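Local coordinates for Lmo0305 protein (Listeria monocytogenes, PDB 3PJ0) that is of unknown function but belongs to the beta-eliminating lyase family, adopts the fold of the PLP-dependent aminotransferase clan and carries covalently bound pyridoxal phosphate, at residues L100-Q105 against Q147-G152; G178-E183 against S289-V294. All blocks are in the same frame, centred on the assembly; numbering follows the deposited sequence.

Interaction 1 lies at the surface, and interaction 2 is buried. Their centres are about 12 Å apart. Interaction 1 joins two connections of the seven-stranded mixed sheet, the end of helix 99-102 and the loop after strand 140-144. Interaction 2 joins the loop after strand 173-178 of the same sheet to strand 291-296 of the four-stranded antiparallel sheet. The chemistry differs accordingly. The surface contact rests on a direct bond between a histidine and a carboxylate. The buried one relies on van der Waals contact and a bridging water. The two meet where the 147-152 backbone packs on Met-291 and His-293. Glu-333 receives bonds from both Arg-148 and His-293.

Interaction 1: L100-Q105 against Q147-G152; sequences LEIHEQ and QREIGG
His-103 and Glu-149 meet through a His-carboxylate hydrogen bond in the fold type I, PLP-dependent architecture. It joins the residue where the chain leaves helical geometry after Ile-102 to a short 3-10 segment in the loop after strand 140-144. From CB, the Glu-149 side chain sets CG anti to its carbonyl carbon (chi1 -61°) and bends at chi2 (-74°), which together turn the carboxylate toward Ile-102 and His-103. The Ile-102 methyl CD1 brushes the carboxylate carbon, Glu-149 CD, at 4.1 Å. OE1 stays 4.2 Å from His-103 NE2, while OE2 accepts from that nitrogen at 2.7 Å. The bond is fairly straight, with an N-H...O angle of 163°. OE2 lies close to the imidazole plane, but the donor stands well above the carboxylate plane. Arg-148 NH1 reaches OE2 from the opposite face, in a 2.8 Å salt bridge. Two donors grip one oxygen, which probably steadies the carboxylate. Arg-148 has a second acidic partner, Glu-333, through NE. The backbone O of His-103 is bonded by Arg-233 of the second subunit, so the contact stands beside the dimer interface. Ile-102 CG1 lies over one face of the imidazole, 3.6 Å above its plane and offset toward the rim.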
# COMPACT_ATOMS: atom_id res chain seq x y z
N LEU A 100 -9.12 -7.75 12.96
CA LEU A 100 -9.51 -8.60 11.85
C LEU A 100 -11.02 -8.86 11.77
O LEU A 100 -11.60 -8.98 10.70
CB LEU A 100 -8.79 -9.96 11.95
CG LEU A 100 -7.26 -10.16 11.72
CD1 LEU A 100 -6.95 -10.14 10.27
CD2 LEU A 100 -6.32 -9.22 12.55
N GLU A 101 -11.66 -8.92 12.94
CA GLU A 101 -13.07 -9.25 13.00
C GLU A 101 -13.97 -8.06 12.71
O GLU A 101 -15.03 -8.23 12.09
CB GLU A 101 -13.39 -9.79 14.39
CG GLU A 101 -14.79 -10.30 14.56
CD GLU A 101 -15.07 -11.57 13.75
OE1 GLU A 101 -14.12 -12.19 13.23
OE2 GLU A 101 -16.27 -11.95 13.68
N ILE A 102 -13.56 -6.87 13.16
CA ILE A 102 -14.45 -5.70 13.06
C ILE A 102 -14.01 -4.49 12.24
O ILE A 102 -14.87 -3.66 11.89
CB ILE A 102 -14.83 -5.20 14.49
CG1 ILE A 102 -13.63 -4.63 15.23
CG2 ILE A 102 -15.47 -6.36 15.33
CD1 ILE A 102 -13.99 -3.99 16.59
N HIS A 103 -12.72 -4.36 11.92
CA HIS A 103 -12.25 -3.16 11.23
C HIS A 103 -11.67 -3.36 9.82
O HIS A 103 -11.13 -2.41 9.27
CB HIS A 103 -11.20 -2.40 12.07
CG HIS A 103 -11.72 -1.87 13.37
ND1 HIS A 103 -12.78 -1.00 13.46
CD2 HIS A 103 -11.25 -2.02 14.63
CE1 HIS A 103 -12.97 -0.66 14.72
NE2 HIS A 103 -12.06 -1.28 15.46
N GLU A 104 -11.85 -4.54 9.23
CA GLU A 104 -11.27 -4.80 7.93
C GLU A 104 -12.29 -5.23 6.88
O GLU A 104 -11.95 -5.90 5.88
CB GLU A 104 -10.12 -5.81 8.07
CG GLU A 104 -8.99 -5.35 9.01
CD GLU A 104 -7.96 -6.46 9.27
OE1 GLU A 104 -7.92 -7.44 8.51
OE2 GLU A 104 -7.20 -6.35 10.25
N GLN A 105 -13.54 -4.84 7.08
CA GLN A 105 -14.63 -5.19 6.15
C GLN A 105 -14.65 -6.71 5.86
O GLN A 105 -14.93 -7.11 4.74
CB GLN A 105 -14.54 -4.39 4.83
CG GLN A 105 -14.88 -2.92 4.97
CD GLN A 105 -16.36 -2.66 5.19
OE1 GLN A 105 -17.20 -3.56 5.09
NE2 GLN A 105 -16.69 -1.41 5.48
N GLN A 147 -5.29 -4.94 24.55
CA GLN A 147 -6.56 -5.07 23.84
C GLN A 147 -7.20 -3.70 23.77
O GLN A 147 -7.87 -3.25 24.70
CB GLN A 147 -7.50 -6.07 24.54
CG GLN A 147 -8.67 -6.48 23.66
CD GLN A 147 -8.29 -7.56 22.64
OE1 GLN A 147 -7.85 -8.63 23.02
NE2 GLN A 147 -8.46 -7.27 21.34
N ARG A 148 -6.96 -3.03 22.65
CA ARG A 148 -7.37 -1.63 22.50
C ARG A 148 -8.87 -1.33 22.67
O ARG A 148 -9.22 -0.35 23.30
CB ARG A 148 -6.92 -1.13 21.13
CG ARG A 148 -7.29 0.32 20.82
CD ARG A 148 -8.61 0.45 20.01
NE ARG A 148 -8.74 1.82 19.54
CZ ARG A 148 -9.40 2.26 18.46
NH1 ARG A 148 -10.07 1.44 17.66
NH2 ARG A 148 -9.38 3.56 18.17
N GLU A 149 -9.73 -2.18 22.11
CA GLU A 149 -11.17 -1.91 22.14
C GLU A 149 -11.78 -1.97 23.54
O GLU A 149 -12.89 -1.48 23.76
CB GLU A 149 -11.92 -2.84 21.20
CG GLU A 149 -11.51 -2.67 19.75
CD GLU A 149 -12.01 -1.40 19.06
OE1 GLU A 149 -13.03 -0.83 19.47
OE2 GLU A 149 -11.36 -1.01 18.07
N ILE A 150 -11.05 -2.56 24.50
CA ILE A 150 -11.54 -2.59 25.88
C ILE A 150 -10.70 -1.66 26.79
O ILE A 150 -10.63 -1.80 27.99
CB ILE A 150 -11.72 -4.03 26.43
CG1 ILE A 150 -10.42 -4.82 26.43
CG2 ILE A 150 -12.76 -4.77 25.61
CD1 ILE A 150 -10.57 -6.16 27.13
N GLY A 151 -10.05 -0.70 26.16
CA GLY A 151 -9.31 0.32 26.88
C GLY A 151 -7.82 0.14 26.95
O GLY A 151 -7.16 0.93 27.59
N GLY A 152 -7.29 -0.89 26.29
CA GLY A 152 -5.86 -1.16 26.34
C GLY A 152 -5.57 -2.02 27.56
O GLY A 152 -4.77 -1.64 28.45

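Interaction 2: G178-E183 against S289-V294; sequences GARLWE and SNMFHV
The amide of Asn-290 packs against the Glu-183 side chain, joining the large sheet of the aminotransferase-like fold to the smaller antiparallel one. Residues 178-183 follow strand 173-178 of the seven-stranded sheet and begin with a type I beta turn. Residues 289-294 lead into strand 291-296 of the antiparallel sheet. The tight part is aliphatic carbon on amide oxygen. Asn-290 OD1 lies 3.2 Å from Glu-183 CG and 3.4 Å from Glu-183 CB. Asn-290 CG sits between the backbone N and the carbonyl carbon (chi1 67°), which sets OD1 against the CB-CG bond of Glu-183. The carboxylate and amide planes are 60° apart, and the polar ends do not pair directly. Beside them, Ser-289 CB rests 3.8 Å from the backbone O of Glu-183. Ser-289 OG points back to its own chain and accepts from Met-291 N, forming an ST turn at the start of the strand.

The looser side is bridged by a water. It donates to Glu-183 OE2 at 2.6 Å and accepts from Asn-290 ND2 at 3.1 Å. ND2 also bonds to Val-336 O, just beyond strand 329-335, so this nitrogen serves two acceptors. Farther along, Arg-180 runs extended from CG to NE, at about a right angle to Met-291. Its far end carries NH1 to O3 of the cofactor-bearing modified residue at position 208, so this loop helps line the cofactor site. Met-291 is a selenomethionine, and its SE lies 3.9 Å from Arg-180 CD.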
# COMPACT_ATOMS: atom_id res chain seq x y z
N GLY A 178 0.75 -6.81 17.40
CA GLY A 178 1.56 -5.88 18.14
C GLY A 178 1.48 -4.48 17.58
O GLY A 178 2.48 -3.74 17.60
N ALA A 179 0.30 -4.09 17.10
CA ALA A 179 0.07 -2.74 16.62
C ALA A 179 0.56 -1.71 17.65
O ALA A 179 1.07 -0.63 17.29
CB ALA A 179 -1.43 -2.53 16.35
N ARG A 180 0.37 -2.04 18.93
CA ARG A 180 0.78 -1.17 20.06
C ARG A 180 1.80 -1.86 20.96
O ARG A 180 1.82 -1.68 22.18
CB ARG A 180 -0.45 -0.74 20.86
CG ARG A 180 -1.39 0.20 20.09
CD ARG A 180 -2.74 0.45 20.78
NE ARG A 180 -3.54 1.34 19.93
CZ ARG A 180 -4.23 0.96 18.86
NH1 ARG A 180 -4.29 -0.32 18.49
NH2 ARG A 180 -4.89 1.86 18.14
N LEU A 181 2.66 -2.69 20.36
CA LEU A 181 3.69 -3.37 21.17
C LEU A 181 4.65 -2.43 21.91
O LEU A 181 4.99 -2.68 23.07
CB LEU A 181 4.53 -4.28 20.29
CG LEU A 181 5.69 -5.01 20.99
CD1 LEU A 181 5.19 -5.99 22.10
CD2 LEU A 181 6.51 -5.74 19.91
N TRP A 182 5.12 -1.41 21.23
CA TRP A 182 6.14 -0.52 21.78
C TRP A 182 5.65 0.12 23.08
O TRP A 182 6.40 0.30 24.03
CB TRP A 182 6.50 0.57 20.78
CG TRP A 182 6.70 0.07 19.34
CD1 TRP A 182 5.92 0.41 18.27
CD2 TRP A 182 7.71 -0.82 18.83
NE1 TRP A 182 6.39 -0.19 17.12
CE2 TRP A 182 7.47 -0.96 17.44
CE3 TRP A 182 8.77 -1.51 19.40
CZ2 TRP A 182 8.26 -1.79 16.61
CZ3 TRP A 182 9.56 -2.32 18.58
CH2 TRP A 182 9.30 -2.43 17.20
N GLU A 183 4.36 0.42 23.11
CA GLU A 183 3.73 1.08 24.24
C GLU A 183 3.60 0.24 25.51
O GLU A 183 3.36 0.82 26.59
CB GLU A 183 2.31 1.53 23.84
CG GLU A 183 2.22 2.55 22.74
CD GLU A 183 2.10 2.01 21.33
OE1 GLU A 183 2.91 1.17 20.92
OE2 GLU A 183 1.21 2.51 20.60
N SER A 289 -0.36 1.19 29.83
CA SER A 289 0.27 1.65 28.57
C SER A 289 -0.02 3.15 28.45
O SER A 289 -0.39 3.80 29.43
CB SER A 289 -0.31 0.87 27.38
OG SER A 289 -1.66 1.29 27.15
N ASN A 290 0.12 3.70 27.25
CA ASN A 290 -0.12 5.12 27.05
C ASN A 290 -1.60 5.45 26.82
O ASN A 290 -1.96 6.61 26.64
CB ASN A 290 0.69 5.60 25.85
CG ASN A 290 0.21 5.02 24.59
OD1 ASN A 290 -0.11 3.81 24.53
ND2 ASN A 290 0.12 5.85 23.54
N MSE A 291 -2.46 4.43 26.83
CA MSE A 291 -3.85 4.61 26.52
C MSE A 291 -4.80 4.14 27.59
O MSE A 291 -4.43 3.39 28.49
CB MSE A 291 -4.19 3.88 25.22
CG MSE A 291 -4.21 2.37 25.31
SE MSE A 291 -5.08 1.53 23.77
CE MSE A 291 -6.88 2.18 24.08
N PHE A 292 -6.05 4.58 27.45
CA PHE A 292 -7.13 4.19 28.33
C PHE A 292 -8.42 4.79 27.76
O PHE A 292 -8.37 5.60 26.84
CB PHE A 292 -6.90 4.62 29.80
CG PHE A 292 -6.68 6.09 29.98
CD1 PHE A 292 -7.74 6.96 30.15
CD2 PHE A 292 -5.37 6.61 29.99
CE1 PHE A 292 -7.51 8.34 30.32
CE2 PHE A 292 -5.16 7.96 30.14
CZ PHE A 292 -6.22 8.83 30.30
N HIS A 293 -9.54 4.33 28.28
CA HIS A 293 -10.86 4.84 27.93
C HIS A 293 -11.43 5.55 29.16
O HIS A 293 -11.21 5.13 30.26
CB HIS A 293 -11.75 3.67 27.53
CG HIS A 293 -11.42 3.12 26.19
ND1 HIS A 293 -12.14 2.11 25.60
CD2 HIS A 293 -10.46 3.48 25.31
CE1 HIS A 293 -11.61 1.85 24.42
NE2 HIS A 293 -10.61 2.69 24.21
N VAL A 294 -12.15 6.65 28.94
CA VAL A 294 -12.77 7.46 30.02
C VAL A 294 -14.27 7.30 29.89
O VAL A 294 -14.83 7.51 28.82
CB VAL A 294 -12.39 8.96 29.85
CG1 VAL A 294 -13.02 9.84 30.90
CG2 VAL A 294 -10.83 9.12 29.83
O HOH W 1 -0.59 4.29 20.94